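Nicastrin (Dictyostelium purpureum, PDB 4R12) probably serves as an essential subunit of gamma-secretase, the complex that cleaves membrane proteins such as Notch within the membrane, and is its putative substrate-recruiting component. Local coordinates at residues Tyr340-His345 with Ile370-Thr375; Asn326-Ala331 with Val398-His403. All blocks are in the same frame, centred on the assembly; numbering follows the deposited sequence.

Contact 1: Tyr340-His345 with Ile370-Thr375; sequences YSLYLH and ITFKPT
Leu-342 and Leu-344 both pack on the CD1-CE1 side of the Phe-372 ring, the tight part of this pair of parallel strands. CB of Leu-342 lies 3.8 Å from CE1 of Phe-372, the two side chains running alongside each other, while CD2 of Leu-344 comes in at a slant to within 3.7 Å of CD1 of the same ring. Phe-372 has CG anti to its carbonyl carbon (chi1 -68°), which leans the ring back toward the leucines. Buried like them, Ile-370 extends the apolar row, its CG2 4.2 Å from CD1 of Leu-342. Helix 352-362 covers the row through Thr-355 and Leu-358 on Leu-344, and Asp-359 and Ala-362 on Phe-372; Ile-433 of helix 427-441 lies beside Ile-370 and Phe-372.

The two strands belong to a beta-alpha-beta unit of the large lobe: strand 339-347, helix 352-362, strand 370-374. Leu-342 bonds to the residues before and after its partner Phe-372, as in parallel pairing: its N donates to Thr-371 O at 2.9 Å and its O accepts from Lys-373 N. Thr-371 N on Tyr-340 O and Leu-344 N on Lys-373 O continue the ladder.

The looser part lies along Lys-373 and Tyr-343, both partly exposed, and at the exposed Pro-374. The extended Lys-373 chain runs beside the Tyr-343 ring, CB 3.6 Å from CE2, then carries NZ to 3.0 Å from Ser-341 OG and a salt bridge with Asp-334. Pro-374 O sits in the plane of the Tyr-343 ring, at its edge. Past the proline, a water bridges Leu-344 O and Thr-375 N through weak bonds, and CB of Thr-375 covers one face of the His-345 ring, 3.4 Å from ND1. NE2 of that histidine is hydrogen-bonded to His-403 O and lies close to Thr-401 OG1.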
loop_
_atom_site.group_PDB
_atom_site.type_symbol
_atom_site.label_atom_id
_atom_site.label_comp_id
_atom_site.label_asym_id
_atom_site.label_seq_id
_atom_site.Cartn_x
_atom_site.Cartn_y
_atom_site.Cartn_z
ATOM N N TYR A 340 15.534 19.379 7.713
ATOM C CA TYR A 340 14.506 18.401 8.054
ATOM C C TYR A 340 15.159 17.074 8.424
ATOM O O TYR A 340 16.067 16.617 7.723
ATOM C CB TYR A 340 13.539 18.205 6.881
ATOM C CG TYR A 340 12.755 19.441 6.525
ATOM C CD1 TYR A 340 11.599 19.780 7.217
ATOM C CD2 TYR A 340 13.171 20.273 5.494
ATOM C CE1 TYR A 340 10.880 20.909 6.897
ATOM C CE2 TYR A 340 12.449 21.409 5.160
ATOM C CZ TYR A 340 11.309 21.723 5.866
ATOM O OH TYR A 340 10.593 22.853 5.540
ATOM N N SER A 341 14.696 16.447 9.504
ATOM C CA SER A 341 15.327 15.222 9.996
ATOM C C SER A 341 14.669 13.958 9.494
ATOM O O SER A 341 13.445 13.811 9.583
ATOM C CB SER A 341 15.310 15.187 11.528
ATOM O OG SER A 341 15.886 16.352 12.076
ATOM N N LEU A 342 15.487 13.038 8.985
ATOM C CA LEU A 342 15.065 11.654 8.817
ATOM C C LEU A 342 15.807 10.836 9.847
ATOM O O LEU A 342 16.915 11.191 10.239
ATOM C CB LEU A 342 15.343 11.133 7.400
ATOM C CG LEU A 342 14.482 11.738 6.289
ATOM C CD1 LEU A 342 14.947 11.229 4.899
ATOM C CD2 LEU A 342 12.980 11.442 6.498
ATOM N N TYR A 343 15.202 9.736 10.270
ATOM C CA TYR A 343 15.715 8.964 11.395
ATOM C C TYR A 343 16.182 7.595 10.940
ATOM O O TYR A 343 15.558 6.959 10.101
ATOM C CB TYR A 343 14.643 8.848 12.480
ATOM C CG TYR A 343 14.420 10.168 13.173
ATOM C CD1 TYR A 343 13.514 11.099 12.671
ATOM C CD2 TYR A 343 15.154 10.506 14.306
ATOM C CE1 TYR A 343 13.330 12.332 13.300
ATOM C CE2 TYR A 343 14.982 11.724 14.934
ATOM C CZ TYR A 343 14.068 12.628 14.431
ATOM O OH TYR A 343 13.902 13.835 15.074
ATOM N N LEU A 344 17.316 7.169 11.470
ATOM C CA LEU A 344 17.919 5.909 11.070
ATOM C C LEU A 344 17.718 4.867 12.159
ATOM O O LEU A 344 18.276 4.992 13.248
ATOM C CB LEU A 344 19.416 6.101 10.778
ATOM C CG LEU A 344 19.704 7.075 9.630
ATOM C CD1 LEU A 344 21.205 7.172 9.387
ATOM C CD2 LEU A 344 18.970 6.671 8.340
ATOM N N HIS A 345 16.899 3.857 11.876
ATOM C CA HIS A 345 16.667 2.777 12.828
ATOM C C HIS A 345 17.447 1.568 12.358
ATOM O O HIS A 345 17.156 1.018 11.302
ATOM C CB HIS A 345 15.165 2.455 12.937
ATOM C CG HIS A 345 14.319 3.662 13.201
ATOM N ND1 HIS A 345 13.659 3.860 14.393
ATOM C CD2 HIS A 345 14.054 4.748 12.437
ATOM C CE1 HIS A 345 13.010 5.011 14.349
ATOM N NE2 HIS A 345 13.232 5.571 13.175
ATOM N N ILE A 370 18.190 18.119 4.198
ATOM C CA ILE A 370 17.998 16.860 4.900
ATOM C C ILE A 370 19.172 16.561 5.827
ATOM O O ILE A 370 20.334 16.731 5.455
ATOM C CB ILE A 370 17.821 15.690 3.903
ATOM C CG1 ILE A 370 16.567 15.896 3.046
ATOM C CG2 ILE A 370 17.782 14.351 4.634
ATOM C CD1 ILE A 370 15.266 15.879 3.844
ATOM N N THR A 371 18.859 16.137 7.044
ATOM C CA THR A 371 19.872 15.660 7.969
ATOM C C THR A 371 19.384 14.347 8.584
ATOM O O THR A 371 18.172 14.102 8.659
ATOM C CB THR A 371 20.177 16.708 9.071
ATOM O OG1 THR A 371 21.321 16.300 9.826
ATOM C CG2 THR A 371 18.988 16.874 10.016
ATOM N N PHE A 372 20.318 13.496 9.004
ATOM C CA PHE A 372 19.959 12.214 9.606
ATOM C C PHE A 372 20.243 12.197 11.107
ATOM O O PHE A 372 21.269 12.703 11.573
ATOM C CB PHE A 372 20.703 11.065 8.923
ATOM C CG PHE A 372 20.265 10.814 7.505
ATOM C CD1 PHE A 372 19.046 10.204 7.236
ATOM C CD2 PHE A 372 21.074 11.186 6.446
ATOM C CE1 PHE A 372 18.625 9.972 5.921
ATOM C CE2 PHE A 372 20.673 10.956 5.132
ATOM C CZ PHE A 372 19.444 10.346 4.867
ATOM N N LYS A 373 19.312 11.618 11.856
ATOM C CA LYS A 373 19.456 11.456 13.294
ATOM C C LYS A 373 19.265 10.006 13.700
ATOM O O LYS A 373 18.536 9.257 13.049
ATOM C CB LYS A 373 18.453 12.339 14.040
ATOM C CG LYS A 373 18.867 13.792 14.089
ATOM C CD LYS A 373 17.746 14.685 14.590
ATOM C CE LYS A 373 18.095 16.149 14.331
ATOM N NZ LYS A 373 17.027 17.068 14.800
ATOM N N PRO A 374 19.923 9.599 14.789
ATOM C CA PRO A 374 19.643 8.266 15.312
ATOM C C PRO A 374 18.303 8.228 16.035
ATOM O O PRO A 374 17.820 9.259 16.516
ATOM C CB PRO A 374 20.808 8.020 16.288
ATOM C CG PRO A 374 21.239 9.384 16.703
ATOM C CD PRO A 374 21.041 10.257 15.495
ATOM N N THR A 375 17.702 7.045 16.105
ATOM C CA THR A 375 16.537 6.859 16.952
ATOM C C THR A 375 16.957 6.680 18.419
ATOM O O THR A 375 18.116 6.363 18.707
ATOM C CB THR A 375 15.699 5.654 16.485
ATOM O OG1 THR A 375 14.510 5.575 17.270
ATOM C CG2 THR A 375 16.486 4.343 16.611
HETATM O O HOH W 1 19.763 4.894 16.244
#

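Contact 2: Asn326-Ala331 with Val398-His403; sequences NQIGRA and VVITDH
Asp-402, just past the end of strand 397-401, reaches into the curl of backbone formed by Gln-327 to Arg-330. Its CB lies 3.5 Å from the carbonyl O of Gln-327 and equally near Arg-330 O. CG is placed between the backbone N and the carbonyl carbon (chi1 55°), which turns the carboxylate back over Gln-327, whose O is 3.1 Å from CG. Both carboxylate oxygens lie close to Gln-327 O, OD1 at 3.2 Å and OD2 at 3.3 Å, an approach of acceptors that should carry some electrostatic cost; they differ in their other partners. OD1 lies in the plane of the His-403 ring, at its edge. OD2 of Asp-402 accepts from N of Arg-330 at 3.0 Å on its anti lone pair, a moderately bent bond (139° at the hydrogen), and also meets CB of that arginine. The guanidinium turns elsewhere, NH1 bonding to Asn-421 O.

Before the aspartate the strand holds the loop more conventionally. Asn-326 N donates to Ile-400 O at 2.9 Å, and CG2 of Ile-328 rests against the same carbonyl and against CG2 of Ile-400. Asp-402 N makes only a weak, strongly bent hydrogen bond to Gln-327 O, 2.7 Å away. A water joins Asn-326 O, Gln-327 NE2 and His-403 NE2. Thr-401 OG1, close to His-345 NE2, accepts from His-403 N in an ST turn.

Neighbouring parallel strands 319-325 and 397-401 thus stay joined beyond their ends in the aminopeptidase-like large lobe. Helix 234-252 flanks the loop, OD1 of Asp-235 accepting the Gly-329 N-H while Phe-239 and Thr-243 pack on Ile-328; Ala-331 lies against strand 339-347, whose Leu-344 touches Ile-400 together with Leu-358 of helix 352-362.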
loop_
_atom_site.group_PDB
_atom_site.type_symbol
_atom_site.label_atom_id
_atom_site.label_comp_id
_atom_site.label_asym_id
_atom_site.label_seq_id
_atom_site.Cartn_x
_atom_site.Cartn_y
_atom_site.Cartn_z
ATOM N N ASN A 326 10.793 3.702 4.909
ATOM C CA ASN A 326 9.534 3.434 5.590
ATOM C C ASN A 326 8.979 4.672 6.278
ATOM O O ASN A 326 9.283 4.941 7.454
ATOM C CB ASN A 326 9.717 2.298 6.597
ATOM C CG ASN A 326 8.388 1.652 6.971
ATOM O OD1 ASN A 326 7.482 2.331 7.451
ATOM N ND2 ASN A 326 8.250 0.352 6.701
ATOM N N GLN A 327 8.155 5.395 5.513
ATOM C CA GLN A 327 7.604 6.729 5.824
ATOM C C GLN A 327 8.696 7.803 5.865
ATOM O O GLN A 327 9.302 8.061 6.913
ATOM C CB GLN A 327 6.806 6.700 7.138
ATOM C CG GLN A 327 5.721 5.618 7.163
ATOM C CD GLN A 327 4.651 5.882 8.221
ATOM O OE1 GLN A 327 3.616 6.495 7.940
ATOM N NE2 GLN A 327 4.914 5.449 9.448
ATOM N N ILE A 328 8.946 8.434 4.717
ATOM C CA ILE A 328 10.056 9.396 4.619
ATOM C C ILE A 328 9.631 10.747 4.041
ATOM O O ILE A 328 10.481 11.587 3.703
ATOM C CB ILE A 328 11.220 8.818 3.774
ATOM C CG1 ILE A 328 10.777 8.514 2.336
ATOM C CG2 ILE A 328 11.811 7.567 4.447
ATOM C CD1 ILE A 328 11.958 8.154 1.405
ATOM N N GLY A 329 8.314 10.972 3.974
ATOM C CA GLY A 329 7.763 12.155 3.330
ATOM C C GLY A 329 7.352 13.270 4.279
ATOM O O GLY A 329 6.884 14.342 3.857
ATOM N N ARG A 330 7.520 13.029 5.572
ATOM C CA ARG A 330 7.279 14.085 6.546
ATOM C C ARG A 330 8.459 14.306 7.452
ATOM O O ARG A 330 8.294 14.357 8.668
ATOM C CB ARG A 330 6.063 13.774 7.406
ATOM C CG ARG A 330 4.776 14.174 6.783
ATOM C CD ARG A 330 3.610 13.900 7.723
ATOM N NE ARG A 330 3.429 14.930 8.733
ATOM C CZ ARG A 330 2.733 16.049 8.563
ATOM N NH1 ARG A 330 2.170 16.318 7.390
ATOM N NH2 ARG A 330 2.608 16.908 9.568
ATOM N N ALA A 331 9.642 14.447 6.870
ATOM C CA ALA A 331 10.820 14.776 7.657
ATOM C C ALA A 331 10.518 16.005 8.525
ATOM O O ALA A 331 9.811 16.924 8.093
ATOM C CB ALA A 331 12.014 15.008 6.757
ATOM N N VAL A 398 19.309 -0.951 7.816
ATOM C CA VAL A 398 18.999 0.438 8.095
ATOM C C VAL A 398 17.599 0.740 7.604
ATOM O O VAL A 398 17.329 0.683 6.400
ATOM C CB VAL A 398 19.985 1.404 7.424
ATOM C CG1 VAL A 398 19.615 2.843 7.766
ATOM C CG2 VAL A 398 21.438 1.092 7.852
ATOM N N VAL A 399 16.713 1.031 8.544
ATOM C CA VAL A 399 15.369 1.463 8.214
ATOM C C VAL A 399 15.329 2.986 8.328
ATOM O O VAL A 399 15.595 3.547 9.386
ATOM C CB VAL A 399 14.320 0.811 9.136
ATOM C CG1 VAL A 399 12.916 1.226 8.742
ATOM C CG2 VAL A 399 14.460 -0.715 9.094
ATOM N N ILE A 400 15.020 3.651 7.224
ATOM C CA ILE A 400 14.962 5.104 7.197
ATOM C C ILE A 400 13.513 5.589 7.327
ATOM O O ILE A 400 12.674 5.222 6.517
ATOM C CB ILE A 400 15.573 5.660 5.885
ATOM C CG1 ILE A 400 16.993 5.113 5.675
ATOM C CG2 ILE A 400 15.543 7.179 5.884
ATOM C CD1 ILE A 400 17.702 5.670 4.411
ATOM N N THR A 401 13.232 6.408 8.342
ATOM C CA THR A 401 11.882 6.922 8.575
ATOM C C THR A 401 11.914 8.407 8.888
ATOM O O THR A 401 12.987 9.001 9.024
ATOM C CB THR A 401 11.171 6.208 9.778
ATOM O OG1 THR A 401 11.598 6.808 11.010
ATOM C CG2 THR A 401 11.473 4.713 9.813
ATOM N N ASP A 402 10.731 8.996 9.039
ATOM C CA ASP A 402 10.619 10.409 9.389
ATOM C C ASP A 402 10.239 10.618 10.855
ATOM O O ASP A 402 9.738 11.688 11.227
ATOM C CB ASP A 402 9.611 11.123 8.485
ATOM C CG ASP A 402 8.249 10.471 8.486
ATOM O OD1 ASP A 402 7.960 9.659 9.404
ATOM O OD2 ASP A 402 7.472 10.766 7.546
ATOM N N HIS A 403 10.483 9.610 11.687
ATOM C CA HIS A 403 10.145 9.721 13.102
ATOM C C HIS A 403 11.149 8.992 13.990
ATOM O O HIS A 403 11.697 7.947 13.618
ATOM C CB HIS A 403 8.742 9.156 13.357
ATOM C CG HIS A 403 8.592 7.729 12.916
ATOM N ND1 HIS A 403 8.668 6.662 13.791
ATOM C CD2 HIS A 403 8.424 7.192 11.687
ATOM C CE1 HIS A 403 8.530 5.534 13.118
ATOM N NE2 HIS A 403 8.384 5.826 11.838
HETATM O O HOH W 2 7.649 4.147 9.814
#

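How the contacts relate
From the N terminus, the chain leaves strand 319-325 through 326-331, the first half of contact 2. It turns through the short strand 332-334 into 339-347, then passes through helix 352-362 into strand 370-374, parallel to 339-347, where contact 1 closes the smaller loop. Helix 385-389 and strand 397-401 follow, and at 398-403 contact 2 closes the larger loop, with contact 1 nested wholly inside. The two touch where strand 397-401 runs antiparallel to 339-347: Tyr-343 N and Thr-401 O, at 2.6 Å, probably form a hydrogen bond. Strand 370-374 is thereby connected through 339-347 and 397-401 to strand 319-325 within the large lobe.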